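Local structure of CglIIR protein (Corynebacterium glutamicum, 6F1S) at residues Y130-V135 and D150-P155; Y22-P27 and P68-L73; S50-R55 and L90-V95; A56-L61 and T75-L80; V102-G107 and P145-D150. The protein is the C-terminal domain of the H subunit of the CglI restriction endonuclease, whose helicase-like motor of the DEAD-Z1 type probably hydrolyses NTP to drive the enzyme. All coordinates share one frame; numbering follows the deposited sequence.

Contact 1 of 5, residues Y130-V135 and D150-P155; sequences YRIEGV and DPIWVP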
# COMPACT_ATOMS: atom_id res chain seq x y z
N TYR A 130 -0.13 -4.50 -2.47
CA TYR A 130 -0.20 -5.51 -3.52
C TYR A 130 1.17 -5.77 -4.12
O TYR A 130 1.82 -4.83 -4.60
CB TYR A 130 -1.17 -5.08 -4.63
CG TYR A 130 -2.61 -5.52 -4.45
CD1 TYR A 130 -3.15 -5.68 -3.19
CD2 TYR A 130 -3.42 -5.76 -5.56
CE1 TYR A 130 -4.47 -6.07 -3.03
CE2 TYR A 130 -4.73 -6.16 -5.40
CZ TYR A 130 -5.25 -6.32 -4.13
OH TYR A 130 -6.56 -6.71 -3.96
N ARG A 131 1.61 -7.02 -4.09
CA ARG A 131 2.88 -7.40 -4.69
C ARG A 131 2.65 -7.89 -6.12
O ARG A 131 1.96 -8.88 -6.34
CB ARG A 131 3.59 -8.48 -3.87
CG ARG A 131 5.05 -8.71 -4.23
CD ARG A 131 5.62 -9.90 -3.47
NE ARG A 131 7.06 -10.06 -3.67
CZ ARG A 131 7.60 -10.74 -4.67
NH1 ARG A 131 6.83 -11.33 -5.57
NH2 ARG A 131 8.92 -10.84 -4.77
N ILE A 132 3.23 -7.18 -7.08
CA ILE A 132 3.05 -7.52 -8.49
C ILE A 132 4.38 -7.88 -9.12
O ILE A 132 5.33 -7.09 -9.07
CB ILE A 132 2.42 -6.36 -9.27
CG1 ILE A 132 1.05 -6.01 -8.68
CG2 ILE A 132 2.30 -6.71 -10.75
CD1 ILE A 132 0.43 -4.77 -9.28
N GLU A 133 4.44 -9.06 -9.72
CA GLU A 133 5.67 -9.58 -10.32
C GLU A 133 5.38 -10.27 -11.65
O GLU A 133 4.35 -10.92 -11.80
CB GLU A 133 6.35 -10.54 -9.35
CG GLU A 133 7.70 -11.05 -9.80
CD GLU A 133 8.10 -12.34 -9.11
OE1 GLU A 133 8.31 -12.33 -7.88
OE2 GLU A 133 8.19 -13.38 -9.80
N GLY A 134 6.29 -10.13 -12.60
CA GLY A 134 6.21 -10.84 -13.87
C GLY A 134 5.16 -10.29 -14.82
O GLY A 134 4.50 -11.04 -15.53
N VAL A 135 5.03 -8.97 -14.84
CA VAL A 135 4.02 -8.28 -15.63
C VAL A 135 4.68 -7.29 -16.59
O VAL A 135 4.20 -7.06 -17.71
CB VAL A 135 3.01 -7.55 -14.69
CG1 VAL A 135 2.46 -6.30 -15.32
CG2 VAL A 135 1.90 -8.49 -14.27
N ASP A 150 10.34 -4.63 -10.93
CA ASP A 150 9.83 -5.99 -10.88
C ASP A 150 10.69 -6.77 -9.90
O ASP A 150 11.87 -6.99 -10.15
CB ASP A 150 9.85 -6.63 -12.27
CG ASP A 150 9.26 -8.03 -12.29
OD1 ASP A 150 8.33 -8.30 -11.51
OD2 ASP A 150 9.73 -8.88 -13.07
N PRO A 151 10.11 -7.18 -8.75
CA PRO A 151 8.71 -6.97 -8.37
C PRO A 151 8.44 -5.57 -7.85
O PRO A 151 9.38 -4.83 -7.54
CB PRO A 151 8.51 -7.99 -7.26
CG PRO A 151 9.85 -8.02 -6.58
CD PRO A 151 10.87 -7.85 -7.68
N ILE A 152 7.17 -5.21 -7.77
CA ILE A 152 6.76 -3.94 -7.19
C ILE A 152 5.77 -4.21 -6.05
O ILE A 152 5.10 -5.25 -6.04
CB ILE A 152 6.11 -3.00 -8.25
CG1 ILE A 152 5.98 -1.57 -7.73
CG2 ILE A 152 4.75 -3.54 -8.69
CD1 ILE A 152 7.28 -0.86 -7.53
N TRP A 153 5.71 -3.31 -5.09
CA TRP A 153 4.63 -3.29 -4.11
C TRP A 153 3.83 -2.01 -4.35
O TRP A 153 4.40 -0.93 -4.47
CB TRP A 153 5.15 -3.32 -2.68
CG TRP A 153 5.61 -4.65 -2.19
CD1 TRP A 153 6.89 -5.13 -2.23
CD2 TRP A 153 4.82 -5.66 -1.56
NE1 TRP A 153 6.93 -6.39 -1.68
CE2 TRP A 153 5.68 -6.74 -1.25
CE3 TRP A 153 3.46 -5.77 -1.23
CZ2 TRP A 153 5.23 -7.90 -0.63
CZ3 TRP A 153 3.02 -6.93 -0.61
CH2 TRP A 153 3.90 -7.98 -0.32
N VAL A 154 2.51 -2.14 -4.45
CA VAL A 154 1.65 -0.98 -4.66
C VAL A 154 0.80 -0.70 -3.42
O VAL A 154 0.07 -1.58 -2.95
CB VAL A 154 0.74 -1.16 -5.89
CG1 VAL A 154 0.03 0.13 -6.21
CG2 VAL A 154 1.55 -1.64 -7.08
N PRO A 155 0.91 0.51 -2.86
CA PRO A 155 0.17 0.86 -1.65
C PRO A 155 -1.22 1.45 -1.91
O PRO A 155 -1.41 2.23 -2.83
CB PRO A 155 1.07 1.90 -0.99
CG PRO A 155 1.69 2.61 -2.17
CD PRO A 155 1.88 1.56 -3.24
O HOH W 1 6.18 -7.02 -13.35

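Contact 2 of 5, residues Y22-P27 and P68-L73; sequences YFAADP and PNDLDL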
# COMPACT_ATOMS: atom_id res chain seq x y z
N TYR A 22 -7.19 5.44 -1.63
CA TYR A 22 -6.24 6.10 -2.52
C TYR A 22 -5.07 5.17 -2.75
O TYR A 22 -4.48 4.67 -1.80
CB TYR A 22 -5.74 7.43 -1.93
CG TYR A 22 -6.83 8.44 -1.63
CD1 TYR A 22 -7.32 9.28 -2.61
CD2 TYR A 22 -7.35 8.55 -0.34
CE1 TYR A 22 -8.31 10.21 -2.33
CE2 TYR A 22 -8.34 9.48 -0.05
CZ TYR A 22 -8.81 10.30 -1.05
OH TYR A 22 -9.80 11.22 -0.75
N PHE A 23 -4.73 4.91 -4.01
CA PHE A 23 -3.55 4.09 -4.27
C PHE A 23 -2.58 4.80 -5.21
O PHE A 23 -2.98 5.60 -6.05
CB PHE A 23 -3.97 2.71 -4.83
CG PHE A 23 -4.09 2.66 -6.34
CD1 PHE A 23 -5.28 3.00 -6.96
CD2 PHE A 23 -3.02 2.23 -7.12
CE1 PHE A 23 -5.41 2.93 -8.34
CE2 PHE A 23 -3.14 2.16 -8.50
CZ PHE A 23 -4.33 2.51 -9.11
N ALA A 24 -1.30 4.50 -5.04
CA ALA A 24 -0.26 5.05 -5.90
C ALA A 24 -0.29 4.41 -7.28
O ALA A 24 -0.06 3.21 -7.41
CB ALA A 24 1.11 4.87 -5.26
N ALA A 25 -0.56 5.21 -8.30
CA ALA A 25 -0.59 4.74 -9.67
C ALA A 25 0.79 4.34 -10.15
O ALA A 25 0.95 3.36 -10.89
CB ALA A 25 -1.17 5.80 -10.59
N ASP A 26 1.80 5.10 -9.72
CA ASP A 26 3.16 4.89 -10.19
C ASP A 26 4.19 4.98 -9.05
O ASP A 26 5.01 5.88 -9.02
CB ASP A 26 3.50 5.91 -11.29
CG ASP A 26 4.80 5.60 -12.00
OD1 ASP A 26 5.23 4.43 -11.98
OD2 ASP A 26 5.40 6.53 -12.58
N PRO A 27 4.14 4.02 -8.11
CA PRO A 27 5.07 4.09 -6.98
C PRO A 27 6.50 3.74 -7.37
O PRO A 27 6.73 3.03 -8.35
CB PRO A 27 4.51 3.05 -6.01
CG PRO A 27 3.82 2.06 -6.88
CD PRO A 27 3.25 2.85 -8.02
N PRO A 68 3.47 13.55 -4.93
CA PRO A 68 2.38 13.99 -4.06
C PRO A 68 1.03 14.07 -4.76
O PRO A 68 -0.00 13.84 -4.12
CB PRO A 68 2.83 15.39 -3.62
CG PRO A 68 4.32 15.32 -3.68
CD PRO A 68 4.62 14.47 -4.88
N ASN A 69 1.02 14.38 -6.05
CA ASN A 69 -0.22 14.47 -6.80
C ASN A 69 -0.80 13.10 -7.11
O ASN A 69 -2.00 12.96 -7.34
CB ASN A 69 -0.01 15.26 -8.10
CG ASN A 69 0.24 16.73 -7.85
OD1 ASN A 69 1.38 17.18 -7.82
ND2 ASN A 69 -0.84 17.48 -7.65
N ASP A 70 0.07 12.09 -7.11
CA ASP A 70 -0.35 10.72 -7.33
C ASP A 70 -0.90 10.14 -6.02
O ASP A 70 -2.07 9.76 -5.93
CB ASP A 70 0.83 9.88 -7.85
CG ASP A 70 0.46 8.42 -8.08
OD1 ASP A 70 -0.74 8.08 -8.12
OD2 ASP A 70 1.40 7.61 -8.25
N LEU A 71 -0.05 10.09 -5.00
CA LEU A 71 -0.45 9.63 -3.69
C LEU A 71 0.26 10.45 -2.63
O LEU A 71 1.49 10.44 -2.54
CB LEU A 71 -0.14 8.14 -3.52
CG LEU A 71 -0.61 7.52 -2.21
CD1 LEU A 71 -2.12 7.62 -2.08
CD2 LEU A 71 -0.15 6.08 -2.08
N ASP A 72 -0.51 11.18 -1.83
CA ASP A 72 0.09 12.08 -0.86
C ASP A 72 0.43 11.33 0.43
O ASP A 72 -0.39 11.26 1.35
CB ASP A 72 -0.84 13.25 -0.58
CG ASP A 72 -0.14 14.39 0.12
OD1 ASP A 72 1.11 14.35 0.21
OD2 ASP A 72 -0.83 15.33 0.56
N LEU A 73 1.64 10.79 0.49
CA LEU A 73 2.04 9.97 1.62
C LEU A 73 2.36 10.81 2.85
O LEU A 73 2.15 10.37 3.97
CB LEU A 73 3.24 9.09 1.24
CG LEU A 73 2.84 7.88 0.41
CD1 LEU A 73 4.05 7.07 -0.03
CD2 LEU A 73 1.87 7.02 1.20
O HOH W 2 -3.91 8.27 -5.14

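Contact 3 of 5, residues S50-R55 and L90-V95; sequences STIGMR and LTARMV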
# COMPACT_ATOMS: atom_id res chain seq x y z
N SER A 50 -3.44 -8.19 9.37
CA SER A 50 -3.03 -7.99 10.75
C SER A 50 -3.26 -6.56 11.19
O SER A 50 -3.62 -5.70 10.39
CB SER A 50 -1.55 -8.34 10.92
OG SER A 50 -0.72 -7.40 10.26
N THR A 51 -3.06 -6.30 12.48
CA THR A 51 -2.96 -4.93 12.94
C THR A 51 -1.50 -4.65 13.23
O THR A 51 -0.73 -5.56 13.51
CB THR A 51 -3.82 -4.65 14.18
OG1 THR A 51 -3.38 -5.46 15.27
CG2 THR A 51 -5.28 -4.94 13.88
N ILE A 52 -1.12 -3.38 13.13
CA ILE A 52 0.28 -3.00 13.26
C ILE A 52 0.37 -1.57 13.79
O ILE A 52 -0.47 -0.73 13.48
CB ILE A 52 1.01 -3.13 11.90
CG1 ILE A 52 2.51 -2.88 12.04
CG2 ILE A 52 0.38 -2.22 10.86
CD1 ILE A 52 3.28 -3.04 10.75
N GLY A 53 1.38 -1.32 14.63
CA GLY A 53 1.56 -0.01 15.25
C GLY A 53 1.89 1.09 14.26
O GLY A 53 2.54 0.85 13.24
N MSE A 54 1.46 2.31 14.58
CA MSE A 54 1.61 3.47 13.71
C MSE A 54 3.03 3.72 13.22
O MSE A 54 3.25 3.94 12.04
CB MSE A 54 1.11 4.73 14.42
CG MSE A 54 -0.37 4.72 14.71
SE MSE A 54 -1.41 4.43 13.09
CE MSE A 54 -3.20 4.63 13.85
N ARG A 55 3.98 3.68 14.15
CA ARG A 55 5.37 3.92 13.81
C ARG A 55 5.90 2.90 12.80
O ARG A 55 6.75 3.22 11.96
CB ARG A 55 6.23 3.91 15.07
CG ARG A 55 7.70 4.13 14.80
CD ARG A 55 8.52 4.03 16.06
NE ARG A 55 9.95 4.11 15.77
CZ ARG A 55 10.90 4.03 16.69
NH1 ARG A 55 10.58 3.88 17.97
NH2 ARG A 55 12.18 4.11 16.33
N LEU A 90 -4.90 3.22 19.33
CA LEU A 90 -5.36 2.93 17.98
C LEU A 90 -4.24 2.35 17.11
O LEU A 90 -3.13 2.87 17.07
CB LEU A 90 -5.93 4.18 17.32
CG LEU A 90 -6.52 3.96 15.93
CD1 LEU A 90 -7.64 2.92 15.99
CD2 LEU A 90 -7.02 5.26 15.33
N THR A 91 -4.56 1.26 16.41
CA THR A 91 -3.60 0.62 15.52
C THR A 91 -4.09 0.69 14.08
O THR A 91 -5.29 0.86 13.82
CB THR A 91 -3.34 -0.85 15.91
OG1 THR A 91 -4.57 -1.58 15.91
CG2 THR A 91 -2.70 -0.95 17.29
N ALA A 92 -3.16 0.55 13.14
CA ALA A 92 -3.52 0.48 11.74
C ALA A 92 -3.73 -0.97 11.34
O ALA A 92 -3.16 -1.89 11.95
CB ALA A 92 -2.44 1.12 10.87
N ARG A 93 -4.56 -1.18 10.32
CA ARG A 93 -4.75 -2.50 9.74
C ARG A 93 -3.93 -2.59 8.45
O ARG A 93 -3.92 -1.67 7.64
CB ARG A 93 -6.23 -2.76 9.46
CG ARG A 93 -6.56 -4.15 8.96
CD ARG A 93 -8.06 -4.32 8.80
NE ARG A 93 -8.43 -5.63 8.29
CZ ARG A 93 -9.66 -5.96 7.89
NH1 ARG A 93 -10.64 -5.06 7.94
NH2 ARG A 93 -9.91 -7.18 7.43
N MSE A 94 -3.21 -3.70 8.29
CA MSE A 94 -2.38 -3.88 7.11
C MSE A 94 -2.68 -5.20 6.42
O MSE A 94 -2.68 -6.27 7.04
CB MSE A 94 -0.89 -3.79 7.45
CG MSE A 94 -0.00 -3.85 6.22
SE MSE A 94 1.86 -3.33 6.51
CE MSE A 94 2.53 -4.96 7.34
N VAL A 95 -2.94 -5.11 5.11
CA VAL A 95 -3.24 -6.28 4.30
C VAL A 95 -2.17 -6.42 3.22
O VAL A 95 -1.92 -5.49 2.45
CB VAL A 95 -4.65 -6.17 3.66
CG1 VAL A 95 -4.92 -7.34 2.73
CG2 VAL A 95 -5.72 -6.08 4.75
O HOH W 3 -0.46 -8.05 7.61
O HOH W 4 0.02 2.32 16.80

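Contact 4 of 5, residues A56-L61 and T75-L80; sequences AIITIL and TFKAAL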
# COMPACT_ATOMS: atom_id res chain seq x y z
N ALA A 56 5.40 1.67 12.87
CA ALA A 56 5.86 0.62 11.98
C ALA A 56 5.30 0.82 10.58
O ALA A 56 5.99 0.59 9.58
CB ALA A 56 5.48 -0.75 12.52
N ILE A 57 4.04 1.24 10.51
CA ILE A 57 3.42 1.66 9.27
C ILE A 57 4.21 2.78 8.59
O ILE A 57 4.52 2.69 7.40
CB ILE A 57 1.97 2.16 9.50
CG1 ILE A 57 1.02 0.98 9.63
CG2 ILE A 57 1.51 3.04 8.36
CD1 ILE A 57 0.72 0.30 8.31
N ILE A 58 4.53 3.82 9.36
CA ILE A 58 5.26 4.97 8.84
C ILE A 58 6.56 4.53 8.19
O ILE A 58 6.90 4.95 7.08
CB ILE A 58 5.60 6.00 9.94
CG1 ILE A 58 4.33 6.50 10.63
CG2 ILE A 58 6.39 7.15 9.36
CD1 ILE A 58 3.38 7.19 9.72
N THR A 59 7.29 3.68 8.91
CA THR A 59 8.58 3.18 8.47
C THR A 59 8.48 2.48 7.12
O THR A 59 9.35 2.63 6.26
CB THR A 59 9.17 2.20 9.52
OG1 THR A 59 9.28 2.87 10.78
CG2 THR A 59 10.54 1.70 9.08
N ILE A 60 7.41 1.71 6.95
CA ILE A 60 7.15 1.00 5.71
C ILE A 60 6.81 1.99 4.59
O ILE A 60 7.32 1.87 3.47
CB ILE A 60 6.00 -0.02 5.88
CG1 ILE A 60 6.48 -1.19 6.74
CG2 ILE A 60 5.48 -0.48 4.53
CD1 ILE A 60 5.36 -2.09 7.21
N LEU A 61 5.97 2.97 4.91
CA LEU A 61 5.59 3.99 3.95
C LEU A 61 6.80 4.81 3.48
O LEU A 61 6.88 5.19 2.32
CB LEU A 61 4.52 4.91 4.55
CG LEU A 61 3.14 4.27 4.77
CD1 LEU A 61 2.19 5.23 5.47
CD2 LEU A 61 2.54 3.80 3.45
N THR A 75 0.85 13.63 3.88
CA THR A 75 -0.42 13.94 4.55
C THR A 75 -0.96 12.74 5.31
O THR A 75 -1.41 12.86 6.46
CB THR A 75 -1.49 14.43 3.55
OG1 THR A 75 -1.12 15.72 3.06
CG2 THR A 75 -2.85 14.53 4.21
N PHE A 76 -0.93 11.58 4.67
CA PHE A 76 -1.42 10.35 5.28
C PHE A 76 -0.62 10.04 6.54
O PHE A 76 -1.19 9.75 7.59
CB PHE A 76 -1.34 9.20 4.28
CG PHE A 76 -1.86 7.89 4.82
CD1 PHE A 76 -3.22 7.69 4.99
CD2 PHE A 76 -0.98 6.87 5.14
CE1 PHE A 76 -3.70 6.48 5.49
CE2 PHE A 76 -1.45 5.66 5.64
CZ PHE A 76 -2.81 5.47 5.81
N LYS A 77 0.70 10.13 6.43
CA LYS A 77 1.58 9.92 7.58
C LYS A 77 1.28 10.93 8.68
O LYS A 77 1.22 10.57 9.86
CB LYS A 77 3.05 9.99 7.16
CG LYS A 77 3.55 8.72 6.46
CD LYS A 77 5.05 8.74 6.25
CE LYS A 77 5.46 9.83 5.27
NZ LYS A 77 6.94 9.92 5.14
N ALA A 78 1.07 12.19 8.30
CA ALA A 78 0.70 13.22 9.27
C ALA A 78 -0.59 12.86 9.99
O ALA A 78 -0.70 13.01 11.21
CB ALA A 78 0.57 14.57 8.58
N ALA A 79 -1.57 12.37 9.24
CA ALA A 79 -2.84 11.93 9.82
C ALA A 79 -2.64 10.82 10.83
O ALA A 79 -3.28 10.80 11.88
CB ALA A 79 -3.80 11.49 8.73
N LEU A 80 -1.75 9.88 10.52
CA LEU A 80 -1.47 8.76 11.41
C LEU A 80 -0.85 9.23 12.71
O LEU A 80 -1.17 8.71 13.78
CB LEU A 80 -0.56 7.75 10.72
CG LEU A 80 -1.13 7.09 9.47
CD1 LEU A 80 -0.11 6.13 8.89
CD2 LEU A 80 -2.44 6.37 9.77
O HOH W 5 7.09 8.40 2.43

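Contact 5 of 5, residues V102-G107 and P145-D150; sequences VNQGTG and PTWSSD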
# COMPACT_ATOMS: atom_id res chain seq x y z
N VAL A 102 -1.77 -7.03 -11.95
CA VAL A 102 -2.43 -5.80 -12.36
C VAL A 102 -1.43 -4.98 -13.17
O VAL A 102 -0.29 -4.80 -12.75
CB VAL A 102 -2.93 -4.99 -11.15
CG1 VAL A 102 -3.61 -3.70 -11.59
CG2 VAL A 102 -3.87 -5.82 -10.28
N ASN A 103 -1.84 -4.50 -14.34
CA ASN A 103 -0.94 -3.67 -15.13
C ASN A 103 -0.91 -2.25 -14.62
O ASN A 103 -1.88 -1.76 -14.04
CB ASN A 103 -1.32 -3.70 -16.60
CG ASN A 103 -1.02 -5.03 -17.26
OD1 ASN A 103 0.15 -5.40 -17.43
ND2 ASN A 103 -2.06 -5.76 -17.62
N GLN A 104 0.20 -1.57 -14.86
CA GLN A 104 0.35 -0.18 -14.46
C GLN A 104 -0.54 0.71 -15.33
O GLN A 104 -0.69 0.47 -16.53
CB GLN A 104 1.82 0.24 -14.57
CG GLN A 104 2.18 1.50 -13.79
CD GLN A 104 1.70 2.76 -14.47
OE1 GLN A 104 1.60 2.81 -15.69
NE2 GLN A 104 1.38 3.78 -13.69
N GLY A 105 -1.13 1.72 -14.72
CA GLY A 105 -1.86 2.74 -15.45
C GLY A 105 -3.28 2.40 -15.85
O GLY A 105 -3.89 3.13 -16.62
N THR A 106 -3.82 1.30 -15.33
CA THR A 106 -5.18 0.91 -15.68
C THR A 106 -6.23 1.66 -14.87
O THR A 106 -7.43 1.57 -15.16
CB THR A 106 -5.42 -0.61 -15.49
OG1 THR A 106 -5.23 -0.95 -14.11
CG2 THR A 106 -4.47 -1.41 -16.36
N GLY A 107 -5.79 2.39 -13.85
CA GLY A 107 -6.70 3.21 -13.07
C GLY A 107 -7.27 2.55 -11.83
O GLY A 107 -7.97 3.19 -11.05
N PRO A 145 2.54 0.69 -20.60
CA PRO A 145 3.07 1.16 -19.31
C PRO A 145 3.50 0.03 -18.36
O PRO A 145 2.84 -1.02 -18.29
CB PRO A 145 1.90 1.94 -18.71
CG PRO A 145 1.14 2.40 -19.89
CD PRO A 145 1.23 1.30 -20.89
N THR A 146 4.59 0.25 -17.65
CA THR A 146 5.16 -0.73 -16.74
C THR A 146 5.32 -0.13 -15.34
O THR A 146 5.41 1.08 -15.19
CB THR A 146 6.53 -1.23 -17.24
OG1 THR A 146 7.38 -0.10 -17.49
CG2 THR A 146 6.37 -2.03 -18.52
N TRP A 147 5.36 -0.99 -14.32
CA TRP A 147 5.66 -0.53 -12.97
C TRP A 147 7.15 -0.19 -12.90
O TRP A 147 7.92 -0.66 -13.73
CB TRP A 147 5.28 -1.58 -11.93
CG TRP A 147 3.83 -1.99 -11.97
CD1 TRP A 147 3.30 -3.08 -12.60
CD2 TRP A 147 2.72 -1.31 -11.35
NE1 TRP A 147 1.93 -3.12 -12.41
CE2 TRP A 147 1.55 -2.04 -11.64
CE3 TRP A 147 2.60 -0.15 -10.57
CZ2 TRP A 147 0.29 -1.66 -11.19
CZ3 TRP A 147 1.34 0.23 -10.12
CH2 TRP A 147 0.21 -0.53 -10.43
N SER A 148 7.54 0.61 -11.92
CA SER A 148 8.91 1.12 -11.85
C SER A 148 9.91 0.02 -11.52
O SER A 148 11.11 0.20 -11.71
CB SER A 148 9.02 2.25 -10.82
OG SER A 148 8.69 1.79 -9.52
N SER A 149 9.43 -1.11 -11.03
CA SER A 149 10.30 -2.24 -10.74
C SER A 149 9.56 -3.56 -10.78
O SER A 149 8.33 -3.62 -10.70
CB SER A 149 10.98 -2.06 -9.38
OG SER A 149 10.04 -2.14 -8.32
N ASP A 150 10.34 -4.63 -10.93
CA ASP A 150 9.83 -5.99 -10.88
C ASP A 150 10.69 -6.77 -9.90
O ASP A 150 11.87 -6.99 -10.15
CB ASP A 150 9.85 -6.63 -12.27
CG ASP A 150 9.26 -8.03 -12.29
OD1 ASP A 150 8.33 -8.30 -11.51
OD2 ASP A 150 9.73 -8.88 -13.07
O HOH W 6 2.20 -3.12 -16.31
O HOH W 7 -0.27 -1.52 -18.82

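Contact 1 of 5, residues Y130-V135 and D150-P155
Tyr130-Ile132 and Ile152-Pro155 run antiparallel as neighbouring strands, their short axes 150° apart, with Tyr130-Val154 and Ile132-Ile152 as hydrogen-bonded pairs and Arg131-Trp153 as the non-hydrogen-bonded pair between them. Four backbone bonds join the two, the shortest from Val154 N to Tyr130 O at 2.8 Å. On the face that carries Arg131 and Trp153, the arginine lays its aliphatic chain over the indole: CB sits 3.5 Å from the centroid of the six-membered ring and almost on its normal, a CH-pi contact, and CD is 3.5 Å from CZ2. With CG anti to the backbone N (chi1 -167°) and the chain extended as far as NE, the guanidinium is carried past the ring to Pro151, whose CB and CG cover one of its faces; its plane stands 81° from that of the indole. Both strands belong to the domain's five-stranded mixed sheet, and helix 32-46 lies against this face, where Asp36 OD1 takes the indole NE1-H and forms a salt bridge with Arg131 NE. Arg131 NH1 reaches Glu133 OE1, just past the end of its own strand, at 2.9 Å, also a salt bridge. On the opposite face, which also carries Tyr130, Ile132 CB meets Ile152 CG2 at 3.7 Å, while Ile132 CD1 extends to Val154 CG2; Tyr130 OH bonds to Ser111 N. Past the paired strands, Asp150 turns its carboxylate to the loop that leaves Glu133, and OD1 accepts Gly134 N-H at 2.9 Å on the syn side, tilted out of the carboxylate plane. The peptide bond before Pro151 is cis.

Contact 2 of 5, residues Y22-P27 and P68-L73
This is a loop-to-edge contact in which Asp70 and Leu71, from the loop between strand 64-65 and helix 73-86, meet the chain as it leaves strand 21-23, an outermost strand of the mixed sheet. Asp70 supplies the polar half. Its carboxylate spans two successive backbone N-H groups: OD1 accepts from Ala25 N at 2.9 Å through its syn lone pair, and OD2 accepts from Asp26 N, also at 2.9 Å, with the donor on the syn side and 19° out of the carboxylate plane. Because CG is anti to the backbone N (chi1 180°), the group reaches across to the loop after strand 21-23, and two bonds to adjacent amides limit its rotation. A water adds a bridge between the backbones, donating to Phe23 O at 3.0 Å and to Asp70 O.

Leu71 makes the apolar half with its two methyl branches parted. CD1 packs against Tyr22 CB at 3.6 Å, whereas CD2 comes up to Ala24, 3.5 Å from its N and 3.6 Å from its CB. The ring of Tyr22 leads away from this contact, and its OH is bonded to Ser17 N.

Beside the edge strand in the sheet, Pro155 and Ile157 of strand 152-158 pair through their backbones with Ala24 and Tyr22, and Leu71 also touches Ile157; Asp72, next in the loop, is the N-cap of helix 73-86 and hydrogen-bonds Thr75 OG1.

Contact 3 of 5, residues S50-R55 and L90-V95
Here strand 49-52, an outermost strand of the five-stranded mixed sheet, pairs antiparallel with strand 92-100 just before the chain turns into helix 54-61. Ser50-Met94 and Ile52-Ala92 are the hydrogen-bonded pairs, and Thr51-Arg93 is the non-hydrogen-bonded pair between them. Of the four backbone bonds, Ile52 N to Ala92 O is the shortest at 2.8 Å.

Ile52 and the selenomethionine Met94 lie on the same face, which helices 54-61 and 32-46 cover. The CG2 branch of Ile52 points at Met94 CB (4.0 Å), while CG1, anti to the backbone N (chi1 -174°), takes CD1 out to Met94 CE, also at 4.0 Å. Thr51 and Arg93 occupy the other face. Arg93 passes its CG 3.6 Å from Ser50 O, and its guanidinium continues to salt bridges with Asp49 and Glu121.

Beyond the paired residues, Met54, also selenomethionine, bends at chi2 (-56°) and brings SE to 4.1 Å from Ala92 CB and CE to 4.0 Å from Leu90 CG. At the start of the helix a water accepts from Met54 N at 2.6 Å and donates to Leu90 O.

Contact 4 of 5, residues A56-L61 and T75-L80
Lys77 leaves its helix with CB 3.8 Å from Ile58 CD1, and its next carbon, CG, lies 3.6 Å from that same methyl and 3.9 Å from Leu61 CD1. CD then passes Ile58 CG2 at 3.7 Å, so the two branches of the isoleucine meet successive parts of the lysine chain. A bend at chi3 (-66°) turns the end of the chain toward the C-terminal end of segment 56-61, where NZ hydrogen-bonds Asn62 OD1 and donates to a water that in turn donates to Leu61 O. The ammonium group thereby ties the end of one helix to the other above an otherwise apolar contact.

The two segments are an antiparallel helix pair, 169° between their directions and with axes 10.5 Å apart. They belong to helices 54-61 and 73-86, which are joined through the short strand 64-65 and the loop that follows it. No hydrogen bond runs directly between them; side chains make the contact.

Leu80 carries much of the apolar contact. Its CD1 meets both Ile57 CG2 (3.5 Å) and Ile58 CD1 (3.7 Å); the Leu80 side chain crosses that of Ile57 at about a right angle and runs past that of Ile58 in the opposite direction. Leu61 sends CD1 to the edge of the Phe76 ring, in its plane and 3.6 Å from CD2, while Leu80 CG lies over one face of that ring. Deeper in the domain, Ile57 and Leu61 rest on Leu127 of strand 126-132, and Phe76 touches Leu159.

Contact 5 of 5, residues V102-G107 and P145-D150
Trp147 has CG anti to its carbonyl carbon (chi1 -58°) and its ring turned by chi2 of 97°, which brings the indole against Gln104; Gln104 in turn has CG anti to the backbone N and bends at chi2 (-76°). The outcome is a CH-pi contact, with Gln104 CB 3.7 Å from the centroid of the five-membered ring and nearly above it. CG continues over the benzo part, 3.6 Å from CE3, before the amide turns off with its plane steeply inclined to the ring. At the rim of the indole, NE1 donates to Val102 O at 2.8 Å, and that oxygen lies close to the ring plane.

The end of Gln104 divides its partners: OE1 lies 3.2 Å from Pro145 CB, while NE2 hydrogen-bonds Ala25 O in the loop after strand 21-23. Gln104 is also the second residue of a type II beta turn from Asn103 to Thr106, followed by Gly105 at positive phi. One water accepts from Gln104 N at 2.9 Å and donates to Pro145 O and Asn103 OD1; a second donates to Gln104 O and Pro145 O.

These two loops, one after strand 92-100 and one before strand 152-158, thus meet through a buried indole whose sole N-H is satisfied by a backbone carbonyl and one face of which is covered by the CB and CG of Gln104, while water links the backbone at the more exposed Pro145 side.

Contacts 1, 2 and 3 all reach the same mixed sheet, contacts 2 and 3 at its two outermost strands and contact 1 at the inner strands 126-132 and 152-158. Contacts 1 and 5 have centres about 8 Å apart, share Asp150 and meet where Ile132 and Val154 pack on Trp147. Contact 2 joins this group through Pro155 O and Ala24 N, 3.2 Å apart, and reaches contact 4 where Leu73 CD2 packs on Leu61 CD2 at 4.0 Å. Contacts 3 and 4, centres about 10 Å apart, both use helix 54-61, and Ile57 packs on Ile52 and Ala92. Contacts 3 and 5 lie about 27 Å apart, between centres, on opposite sides of the chain's centre. Ethanediol molecules, probably from the crystallisation liquor, sit near Tyr130 and Val102.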